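Local coordinates for ABC transporter substrate-binding protein (Pseudomonas aeruginosa, PDB 6R6K), which probably serves as the periplasmic iron-binding component of an ABC transporter, binding ferrous iron with large conformational changes as it carries the metal for uptake, at residues 57-62 against 80-85; 150-155 against 259-264; 91-96 against 180-185. One frame throughout, in Å; residues are numbered along the deposited sequence.

Interaction 1: residues 57-62 against 80-85. With EDO (1,2-ethanediol), chain U.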
loop_
_atom_site.group_PDB
_atom_site.type_symbol
_atom_site.label_atom_id
_atom_site.label_comp_id
_atom_site.label_asym_id
_atom_site.label_seq_id
_atom_site.Cartn_x
_atom_site.Cartn_y
_atom_site.Cartn_z
ATOM N N ASP A 57 -2.801 9.895 21.996
ATOM C CA ASP A 57 -1.479 10.208 22.571
ATOM C C ASP A 57 -0.384 10.336 21.497
ATOM O O ASP A 57 0.620 11.001 21.727
ATOM C CB ASP A 57 -1.076 9.170 23.649
ATOM C CG ASP A 57 -2.085 9.021 24.779
ATOM O OD1 ASP A 57 -2.445 10.057 25.402
ATOM O OD2 ASP A 57 -2.516 7.876 25.043
ATOM N N VAL A 58 -0.598 9.703 20.339
ATOM C CA VAL A 58 0.280 9.692 19.172
ATOM C C VAL A 58 -0.531 9.328 17.913
ATOM O O VAL A 58 -1.558 8.650 18.014
ATOM C CB VAL A 58 1.510 8.737 19.390
ATOM C CG1 VAL A 58 1.091 7.293 19.644
ATOM C CG2 VAL A 58 2.513 8.815 18.234
ATOM N N VAL A 59 -0.048 9.752 16.734
ATOM C CA VAL A 59 -0.631 9.404 15.439
ATOM C C VAL A 59 0.492 8.817 14.579
ATOM O O VAL A 59 1.506 9.475 14.402
ATOM C CB VAL A 59 -1.355 10.597 14.738
ATOM C CG1 VAL A 59 -1.853 10.224 13.333
ATOM C CG2 VAL A 59 -2.519 11.128 15.587
ATOM N N VAL A 60 0.316 7.573 14.058
ATOM C CA VAL A 60 1.279 6.968 13.128
ATOM C C VAL A 60 0.935 7.465 11.701
ATOM O O VAL A 60 -0.217 7.411 11.274
ATOM C CB VAL A 60 1.342 5.428 13.213
ATOM C CG1 VAL A 60 2.214 4.856 12.115
ATOM C CG2 VAL A 60 1.812 4.972 14.589
ATOM N N LEU A 61 1.924 8.018 11.006
ATOM C CA LEU A 61 1.711 8.539 9.658
ATOM C C LEU A 61 2.502 7.786 8.601
ATOM O O LEU A 61 3.632 7.375 8.847
ATOM C CB LEU A 61 2.116 10.034 9.601
ATOM C CG LEU A 61 1.305 11.024 10.472
ATOM C CD1 LEU A 61 1.981 12.346 10.534
ATOM C CD2 LEU A 61 -0.112 11.203 9.945
ATOM N N ASN A 62 1.927 7.674 7.392
ATOM C CA ASN A 62 2.608 7.184 6.196
ATOM C C ASN A 62 3.572 8.374 5.886
ATOM O O ASN A 62 4.780 8.175 5.765
ATOM C CB ASN A 62 1.583 6.931 5.069
ATOM C CG ASN A 62 2.192 6.786 3.704
ATOM O OD1 ASN A 62 2.346 7.770 2.991
ATOM N ND2 ASN A 62 2.549 5.557 3.292
ATOM N N PRO A 80 -2.953 20.012 18.243
ATOM C CA PRO A 80 -2.195 20.121 16.983
ATOM C C PRO A 80 -0.703 19.715 17.089
ATOM O O PRO A 80 -0.090 19.338 16.105
ATOM C CB PRO A 80 -2.418 21.578 16.553
ATOM C CG PRO A 80 -2.734 22.289 17.796
ATOM C CD PRO A 80 -3.435 21.341 18.693
ATOM N N GLY A 81 -0.157 19.738 18.273
ATOM C CA GLY A 81 1.228 19.371 18.538
ATOM C C GLY A 81 1.378 17.968 19.101
ATOM O O GLY A 81 2.403 17.669 19.703
ATOM N N ILE A 82 0.368 17.088 18.885
ATOM C CA ILE A 82 0.349 15.681 19.275
ATOM C C ILE A 82 1.571 14.970 18.697
ATOM O O ILE A 82 1.902 15.222 17.535
ATOM C CB ILE A 82 -0.985 14.968 18.829
ATOM C CG1 ILE A 82 -1.197 13.599 19.530
ATOM C CG2 ILE A 82 -1.139 14.836 17.314
ATOM C CD1 ILE A 82 -2.544 12.926 19.228
ATOM N N PRO A 83 2.214 14.048 19.451
ATOM C CA PRO A 83 3.341 13.304 18.876
ATOM C C PRO A 83 2.926 12.547 17.611
ATOM O O PRO A 83 1.791 12.057 17.508
ATOM C CB PRO A 83 3.753 12.356 20.014
ATOM C CG PRO A 83 3.283 13.031 21.255
ATOM C CD PRO A 83 1.999 13.678 20.866
ATOM N N VAL A 84 3.804 12.541 16.603
ATOM C CA VAL A 84 3.492 11.847 15.351
ATOM C C VAL A 84 4.628 10.906 15.021
ATOM O O VAL A 84 5.788 11.239 15.263
ATOM C CB VAL A 84 3.111 12.760 14.135
ATOM C CG1 VAL A 84 1.831 13.569 14.369
ATOM C CG2 VAL A 84 4.265 13.628 13.648
ATOM N N ILE A 85 4.301 9.712 14.503
ATOM C CA ILE A 85 5.335 8.757 14.083
ATOM C C ILE A 85 5.438 8.787 12.546
ATOM O O ILE A 85 4.489 8.470 11.830
ATOM C CB ILE A 85 5.198 7.327 14.672
ATOM C CG1 ILE A 85 5.266 7.357 16.210
ATOM C CG2 ILE A 85 6.267 6.388 14.091
ATOM C CD1 ILE A 85 4.903 6.084 16.922
HETATM C C1 EDO U . 8.646 9.494 14.814
HETATM O O1 EDO U . 8.540 10.530 15.790
HETATM C C2 EDO U . 9.429 9.938 13.579
HETATM O O2 EDO U . 9.917 8.766 12.942
#
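L61 N gives its hydrogen to I85 O over 2.7 Å, a nearly linear bond (166° at the hydrogen). Two residues earlier, V59 uses both of its backbone polar atoms on the same neighbouring segment, 80-85: its N reaches P83 O at 3.0 Å, and its O receives I85 N at 2.8 Å. This is the ladder of a parallel sheet, with V59 paired to V84 and V60 to I85. P83, which lacks an amide hydrogen, enters the ladder through its carbonyl alone. That oxygen also takes a CA-H...O contact from V58 CA.

Beta-branched residues suit these extended backbones, and they pack on both faces. On one face I85 lies against V58 and V60: its CG1 meets V58 CG2 at 3.7 Å, while its CD1 touches V60 CG2. I85 CG1 is anti to the carbonyl carbon (chi1 -60°), which sends the longer branch back across both valines. On the other face, L61 CD1 rests on V84 CB at 3.8 Å, and I82 CD1 touches V59 CG2, the two side chains crossing at about a right angle.

The two strands are joined by helix 68-76 in a beta-alpha-beta unit. I74 of this helix covers V59, I82 and V84, whereas helix 116-133 packs over V58, V60 and I85. Strand 58-61 is bonded along its far side to strand 7-11, and strand 84-86 forms an outer edge of this four-stranded sheet.

Interaction 2: residues 150-155 against 259-264. With EDO (1,2-ethanediol), chain B; EDO (1,2-ethanediol), chain Q; EDO (1,2-ethanediol), chain I.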
loop_
_atom_site.group_PDB
_atom_site.type_symbol
_atom_site.label_atom_id
_atom_site.label_comp_id
_atom_site.label_asym_id
_atom_site.label_seq_id
_atom_site.Cartn_x
_atom_site.Cartn_y
_atom_site.Cartn_z
ATOM N N LYS A 150 9.360 -11.485 11.331
ATOM C CA LYS A 150 9.648 -12.887 11.052
ATOM C C LYS A 150 8.575 -13.462 10.130
ATOM O O LYS A 150 8.920 -14.086 9.118
ATOM C CB LYS A 150 9.744 -13.692 12.363
ATOM C CG LYS A 150 10.834 -14.732 12.362
ATOM C CD LYS A 150 11.020 -15.357 13.714
ATOM C CE LYS A 150 12.031 -16.480 13.628
ATOM N NZ LYS A 150 12.322 -17.083 14.953
ATOM N N ARG A 151 7.277 -13.227 10.444
ATOM C CA ARG A 151 6.166 -13.733 9.620
ATOM C C ARG A 151 6.146 -13.077 8.255
ATOM O O ARG A 151 5.909 -13.733 7.258
ATOM C CB ARG A 151 4.826 -13.511 10.300
ATOM C CG ARG A 151 4.649 -14.218 11.631
ATOM C CD ARG A 151 3.191 -14.682 11.751
ATOM N NE ARG A 151 2.232 -13.578 11.696
ATOM C CZ ARG A 151 2.010 -12.724 12.691
ATOM N NH1 ARG A 151 2.697 -12.821 13.824
ATOM N NH2 ARG A 151 1.132 -11.742 12.547
ATOM N N LEU A 152 6.417 -11.786 8.211
ATOM C CA LEU A 152 6.468 -11.030 6.984
ATOM C C LEU A 152 7.563 -11.516 6.046
ATOM O O LEU A 152 7.290 -11.688 4.866
ATOM C CB LEU A 152 6.572 -9.523 7.295
ATOM C CG LEU A 152 5.350 -8.877 7.977
ATOM C CD1 LEU A 152 5.538 -7.373 8.112
ATOM C CD2 LEU A 152 4.074 -9.153 7.217
ATOM N N ARG A 153 8.778 -11.796 6.583
ATOM C CA ARG A 153 9.954 -12.327 5.879
ATOM C C ARG A 153 9.705 -13.683 5.296
ATOM O O ARG A 153 10.215 -13.971 4.220
ATOM C CB ARG A 153 11.183 -12.385 6.806
ATOM C CG ARG A 153 12.041 -11.144 6.714
ATOM C CD ARG A 153 13.447 -11.353 7.258
ATOM N NE ARG A 153 13.429 -11.881 8.617
ATOM C CZ ARG A 153 13.285 -11.147 9.715
ATOM N NH1 ARG A 153 13.282 -11.724 10.910
ATOM N NH2 ARG A 153 13.178 -9.822 9.627
ATOM N N ALA A 154 8.971 -14.541 6.016
ATOM C CA ALA A 154 8.604 -15.869 5.530
ATOM C C ALA A 154 7.705 -15.744 4.269
ATOM O O ALA A 154 7.926 -16.443 3.275
ATOM C CB ALA A 154 7.898 -16.638 6.632
ATOM N N LEU A 155 6.763 -14.784 4.285
ATOM C CA LEU A 155 5.869 -14.469 3.168
ATOM C C LEU A 155 6.691 -14.023 1.936
ATOM O O LEU A 155 6.431 -14.492 0.838
ATOM C CB LEU A 155 4.895 -13.357 3.577
ATOM C CG LEU A 155 3.409 -13.612 3.442
ATOM C CD1 LEU A 155 2.645 -12.432 3.905
ATOM C CD2 LEU A 155 3.008 -13.881 2.007
ATOM N N GLY A 259 -4.794 -8.812 10.996
ATOM C CA GLY A 259 -4.366 -9.729 9.938
ATOM C C GLY A 259 -4.509 -9.266 8.506
ATOM O O GLY A 259 -3.896 -9.865 7.614
ATOM N N LYS A 260 -5.305 -8.206 8.270
ATOM C CA LYS A 260 -5.569 -7.679 6.931
ATOM C C LYS A 260 -4.317 -7.533 6.073
ATOM O O LYS A 260 -4.305 -8.020 4.941
ATOM C CB LYS A 260 -6.360 -6.357 6.989
ATOM C CG LYS A 260 -6.868 -5.891 5.628
ATOM C CD LYS A 260 -7.548 -4.533 5.758
ATOM C CE LYS A 260 -8.034 -4.012 4.442
ATOM N NZ LYS A 260 -9.054 -4.928 3.863
ATOM N N TYR A 261 -3.285 -6.831 6.588
ATOM C CA TYR A 261 -2.046 -6.608 5.827
ATOM C C TYR A 261 -1.432 -7.904 5.307
ATOM O O TYR A 261 -1.173 -8.014 4.105
ATOM C CB TYR A 261 -0.998 -5.763 6.603
ATOM C CG TYR A 261 0.240 -5.544 5.760
ATOM C CD1 TYR A 261 0.224 -4.655 4.681
ATOM C CD2 TYR A 261 1.377 -6.326 5.946
ATOM C CE1 TYR A 261 1.303 -4.560 3.809
ATOM C CE2 TYR A 261 2.472 -6.222 5.092
ATOM C CZ TYR A 261 2.434 -5.326 4.033
ATOM O OH TYR A 261 3.494 -5.231 3.167
ATOM N N GLU A 262 -1.220 -8.881 6.200
ATOM C CA GLU A 262 -0.601 -10.154 5.808
ATOM C C GLU A 262 -1.484 -11.006 4.936
ATOM O O GLU A 262 -0.968 -11.611 4.006
ATOM C CB GLU A 262 -0.042 -10.955 6.985
ATOM C CG GLU A 262 -0.950 -11.468 8.077
ATOM C CD GLU A 262 -0.170 -11.621 9.373
ATOM O OE1 GLU A 262 0.753 -12.462 9.407
ATOM O OE2 GLU A 262 -0.485 -10.909 10.352
ATOM N N GLU A 263 -2.794 -11.062 5.220
ATOM C CA GLU A 263 -3.779 -11.836 4.449
ATOM C C GLU A 263 -3.804 -11.396 2.967
ATOM O O GLU A 263 -3.686 -12.241 2.083
ATOM C CB GLU A 263 -5.186 -11.710 5.072
ATOM C CG GLU A 263 -5.387 -12.513 6.349
ATOM C CD GLU A 263 -6.412 -11.973 7.332
ATOM O OE1 GLU A 263 -7.288 -11.161 6.934
ATOM O OE2 GLU A 263 -6.334 -12.378 8.515
ATOM N N GLU A 264 -3.870 -10.089 2.722
ATOM C CA GLU A 264 -3.934 -9.474 1.388
ATOM C C GLU A 264 -2.605 -9.438 0.659
ATOM O O GLU A 264 -2.583 -9.450 -0.570
ATOM C CB GLU A 264 -4.555 -8.072 1.477
ATOM C CG GLU A 264 -5.994 -8.166 1.947
ATOM C CD GLU A 264 -6.872 -6.950 1.811
ATOM O OE1 GLU A 264 -6.450 -5.959 1.179
ATOM O OE2 GLU A 264 -7.996 -6.989 2.351
HETATM C C1 EDO B . -10.588 -7.840 7.713
HETATM O O1 EDO B . -9.611 -8.884 7.812
HETATM C C2 EDO B . -10.812 -7.482 6.211
HETATM O O2 EDO B . -10.467 -6.127 5.951
HETATM C C1 EDO Q . -10.183 -8.675 0.331
HETATM O O1 EDO Q . -10.967 -7.706 1.026
HETATM C C2 EDO Q . -9.405 -8.003 -0.841
HETATM O O2 EDO Q . -8.361 -8.853 -1.297
HETATM C C1 EDO I . 3.227 -10.286 17.737
HETATM O O1 EDO I . 2.515 -11.416 18.207
HETATM C C2 EDO I . 3.353 -10.356 16.212
HETATM O O2 EDO I . 2.077 -10.643 15.687
#
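L152 and E262 bring their CA atoms to 7.2 Å where the helical segments 150-155 and 260-264 run almost parallel, their axes inclined by 13° and 11.1 Å apart. Segment 150-155 belongs to helix 138-164, probably the long helix that links the two lobes, as in metal-binding proteins of the ZnuA type, and 260-264 lies near the start of the C-terminal helix 260-278. At this spacing the backbones do not touch each other, and side chains fill the interval.

Its inner part is apolar. L152 CD2 reaches the edge of the Y261 ring, in the ring plane, at 4.0 Å from CE2. Leucine suits a buried site against an aromatic edge, and I116 and I120 of helix 116-133 also pack on it. Y261 combines that apolar edge with a polar end: its OH is hydrogen-bonded to F113 O and S119 OG. L155 CD1 adds a contact to E262 O at 3.7 Å, over the next turn.

Toward the exposed side, the long chains of R151 and E262 can bridge the gap. E262 CG sits between the backbone N and the carbonyl carbon (chi1 63°), and the chain then extends toward the arginine. R151 bends at chi2 and chi3 to offer the side of its guanidinium. N22 OD1 is a further acceptor for R151 NH2. The guanidinium and carboxylate are nearly coplanar, 8° apart, and paired bonds restrain their rotation: R151 NE meets E262 OE1 at 2.9 Å and R151 NH2 meets E262 OE2 at 2.9 Å, each oxygen using its syn lone pair.

Interaction 3: residues 91-96 against 180-185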
loop_
_atom_site.group_PDB
_atom_site.type_symbol
_atom_site.label_atom_id
_atom_site.label_comp_id
_atom_site.label_asym_id
_atom_site.label_seq_id
_atom_site.Cartn_x
_atom_site.Cartn_y
_atom_site.Cartn_z
ATOM N N VAL A 91 12.769 4.529 5.057
ATOM C CA VAL A 91 12.393 3.780 3.864
ATOM C C VAL A 91 12.868 4.508 2.601
ATOM O O VAL A 91 12.441 5.642 2.358
ATOM C CB VAL A 91 10.871 3.395 3.828
ATOM C CG1 VAL A 91 10.491 2.621 2.555
ATOM C CG2 VAL A 91 10.438 2.631 5.071
ATOM N N PRO A 92 13.736 3.878 1.777
ATOM C CA PRO A 92 14.114 4.499 0.483
ATOM C C PRO A 92 12.870 4.602 -0.415
ATOM O O PRO A 92 12.109 3.647 -0.531
ATOM C CB PRO A 92 15.179 3.546 -0.070
ATOM C CG PRO A 92 15.663 2.763 1.156
ATOM C CD PRO A 92 14.383 2.563 1.930
ATOM N N LEU A 93 12.580 5.812 -0.912
ATOM C CA LEU A 93 11.360 6.127 -1.646
ATOM C C LEU A 93 11.507 6.086 -3.160
ATOM O O LEU A 93 12.598 6.288 -3.693
ATOM C CB LEU A 93 10.777 7.484 -1.184
ATOM C CG LEU A 93 10.602 7.649 0.355
ATOM C CD1 LEU A 93 10.376 9.085 0.742
ATOM C CD2 LEU A 93 9.472 6.761 0.924
ATOM N N LEU A 94 10.410 5.747 -3.845
ATOM C CA LEU A 94 10.328 5.675 -5.304
ATOM C C LEU A 94 9.627 6.913 -5.842
ATOM O O LEU A 94 8.698 7.410 -5.217
ATOM C CB LEU A 94 9.589 4.414 -5.789
ATOM C CG LEU A 94 10.273 3.038 -5.539
ATOM C CD1 LEU A 94 9.544 1.953 -6.245
ATOM C CD2 LEU A 94 11.737 2.988 -6.008
ATOM N N ALA A 95 10.093 7.427 -6.980
ATOM C CA ALA A 95 9.544 8.601 -7.650
ATOM C C ALA A 95 8.171 8.330 -8.198
ATOM O O ALA A 95 7.907 7.235 -8.713
ATOM C CB ALA A 95 10.467 9.014 -8.790
ATOM N N ALA A 96 7.283 9.331 -8.113
ATOM C CA ALA A 96 5.978 9.218 -8.746
ATOM C C ALA A 96 6.211 9.762 -10.182
ATOM O O ALA A 96 6.817 10.829 -10.353
ATOM C CB ALA A 96 4.939 10.045 -8.000
ATOM N N TYR A 180 1.768 -0.342 -7.585
ATOM C CA TYR A 180 2.427 -1.550 -7.098
ATOM C C TYR A 180 3.935 -1.563 -7.322
ATOM O O TYR A 180 4.548 -2.625 -7.223
ATOM C CB TYR A 180 1.772 -2.812 -7.736
ATOM C CG TYR A 180 0.273 -2.754 -7.977
ATOM C CD1 TYR A 180 -0.618 -2.462 -6.938
ATOM C CD2 TYR A 180 -0.264 -3.085 -9.219
ATOM C CE1 TYR A 180 -1.992 -2.396 -7.163
ATOM C CE2 TYR A 180 -1.638 -3.108 -9.430
ATOM C CZ TYR A 180 -2.498 -2.737 -8.407
ATOM O OH TYR A 180 -3.852 -2.735 -8.648
ATOM N N ASP A 181 4.528 -0.386 -7.615
ATOM C CA ASP A 181 5.952 -0.159 -7.913
ATOM C C ASP A 181 6.933 -0.705 -6.885
ATOM O O ASP A 181 7.931 -1.321 -7.285
ATOM C CB ASP A 181 6.226 1.316 -8.190
ATOM C CG ASP A 181 5.874 1.680 -9.631
ATOM O OD1 ASP A 181 5.280 0.822 -10.338
ATOM O OD2 ASP A 181 6.173 2.821 -10.048
ATOM N N TYR A 182 6.618 -0.568 -5.586
ATOM C CA TYR A 182 7.435 -1.098 -4.468
ATOM C C TYR A 182 7.364 -2.634 -4.420
ATOM O O TYR A 182 8.385 -3.260 -4.168
ATOM C CB TYR A 182 6.956 -0.501 -3.126
ATOM C CG TYR A 182 7.277 0.966 -2.950
ATOM C CD1 TYR A 182 8.491 1.372 -2.403
ATOM C CD2 TYR A 182 6.356 1.944 -3.292
ATOM C CE1 TYR A 182 8.796 2.723 -2.245
ATOM C CE2 TYR A 182 6.653 3.297 -3.142
ATOM C CZ TYR A 182 7.863 3.681 -2.594
ATOM O OH TYR A 182 8.118 5.014 -2.407
ATOM N N LEU A 183 6.178 -3.244 -4.677
ATOM C CA LEU A 183 6.032 -4.710 -4.696
ATOM C C LEU A 183 6.760 -5.322 -5.884
ATOM O O LEU A 183 7.498 -6.295 -5.712
ATOM C CB LEU A 183 4.555 -5.116 -4.706
ATOM C CG LEU A 183 4.207 -6.583 -4.426
ATOM C CD1 LEU A 183 2.851 -6.678 -3.763
ATOM C CD2 LEU A 183 4.081 -7.371 -5.717
ATOM N N LEU A 184 6.571 -4.755 -7.085
ATOM C CA LEU A 184 7.173 -5.307 -8.303
ATOM C C LEU A 184 8.693 -5.214 -8.286
ATOM O O LEU A 184 9.382 -6.137 -8.735
ATOM C CB LEU A 184 6.585 -4.645 -9.563
ATOM C CG LEU A 184 5.064 -4.708 -9.754
ATOM C CD1 LEU A 184 4.673 -3.964 -10.988
ATOM C CD2 LEU A 184 4.530 -6.172 -9.809
ATOM N N ARG A 185 9.211 -4.112 -7.741
ATOM C CA ARG A 185 10.638 -3.887 -7.618
ATOM C C ARG A 185 11.239 -4.889 -6.638
ATOM O O ARG A 185 12.261 -5.501 -6.948
ATOM C CB ARG A 185 10.921 -2.450 -7.154
ATOM C CG ARG A 185 12.394 -2.164 -6.936
ATOM C CD ARG A 185 12.647 -0.829 -6.328
ATOM N NE ARG A 185 14.088 -0.614 -6.243
ATOM C CZ ARG A 185 14.787 0.172 -7.058
ATOM N NH1 ARG A 185 14.179 0.852 -8.025
ATOM N NH2 ARG A 185 16.103 0.266 -6.926
HETATM O O HOH W 1 6.078 5.251 -8.859
#
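L94 lies over one face of the Y182 ring, the two side chains sliding past each other in opposite directions. L94 CG is 3.9 Å from the ring centroid and 23° off its normal, a CH-pi contact displaced toward the rim, where CE1 is the nearest ring atom to CG at 3.6 Å. The leucine supplies aliphatic hydrogens to a flat aromatic surface, while its backbone serves the polar end of the same tyrosine. L94 N donates to Y182 OH over 2.8 Å, almost straight at 176°. A tyrosine suits this position because it joins an apolar face to a hydroxyl: the OH is also bonded to N109 O, so two backbone groups grip it.

Y182 CG stands anti to the carbonyl carbon (chi1 -71°), and the ring extends from its helix to place the hydroxyl beside segment 91-96. P92 O lies at the ring edge, near its plane, and L93 CA comes close to the hydroxyl.

The contact joins the segment that follows the first parallel sheet to helix 181-186, which follows strand 172-176 of the second, and so probably links the two lobes. The short, weakly bonded strand at about 94-95 pairs antiparallel with strand 108-109, to which N109 belongs. Y180 is the N-cap of the helix; D181, Y182 and R185 make the contact with 91-96.

The branches of L94 divide between neighbours on the helix. CD1 touches D181 CB at 3.9 Å, and CD2 approaches R185 NH1 at 3.8 Å, obliquely to the guanidinium. The extended R185 chain crosses L94 obliquely, its CD near L94 CD2. A water molecule adds a polar link, donating to A95 O and to D181 OD2, each at 2.7 Å.

How the interactions relate
Interaction 1 is built within the first four-stranded parallel sheet, whereas interactions 2 and 3 bring together segments far apart in sequence. Strand 84-86 of interaction 1 is followed by strand 94-95 of interaction 3; their contact centres are 24 Å apart and their nearest atoms about 7 Å. Interactions 2 and 3 alternate in sequence, with centres 18 Å apart. They are connected through helix 260-278, which carries E262 and, farther along, packs on L183. Helix 116-133 touches side chains from segments of all three interactions, V91 in the case of interaction 3. Interactions 1 and 2 lie 25 Å apart between centres. A bound sodium ion lies about 4 Å from the V84 side chain of interaction 1.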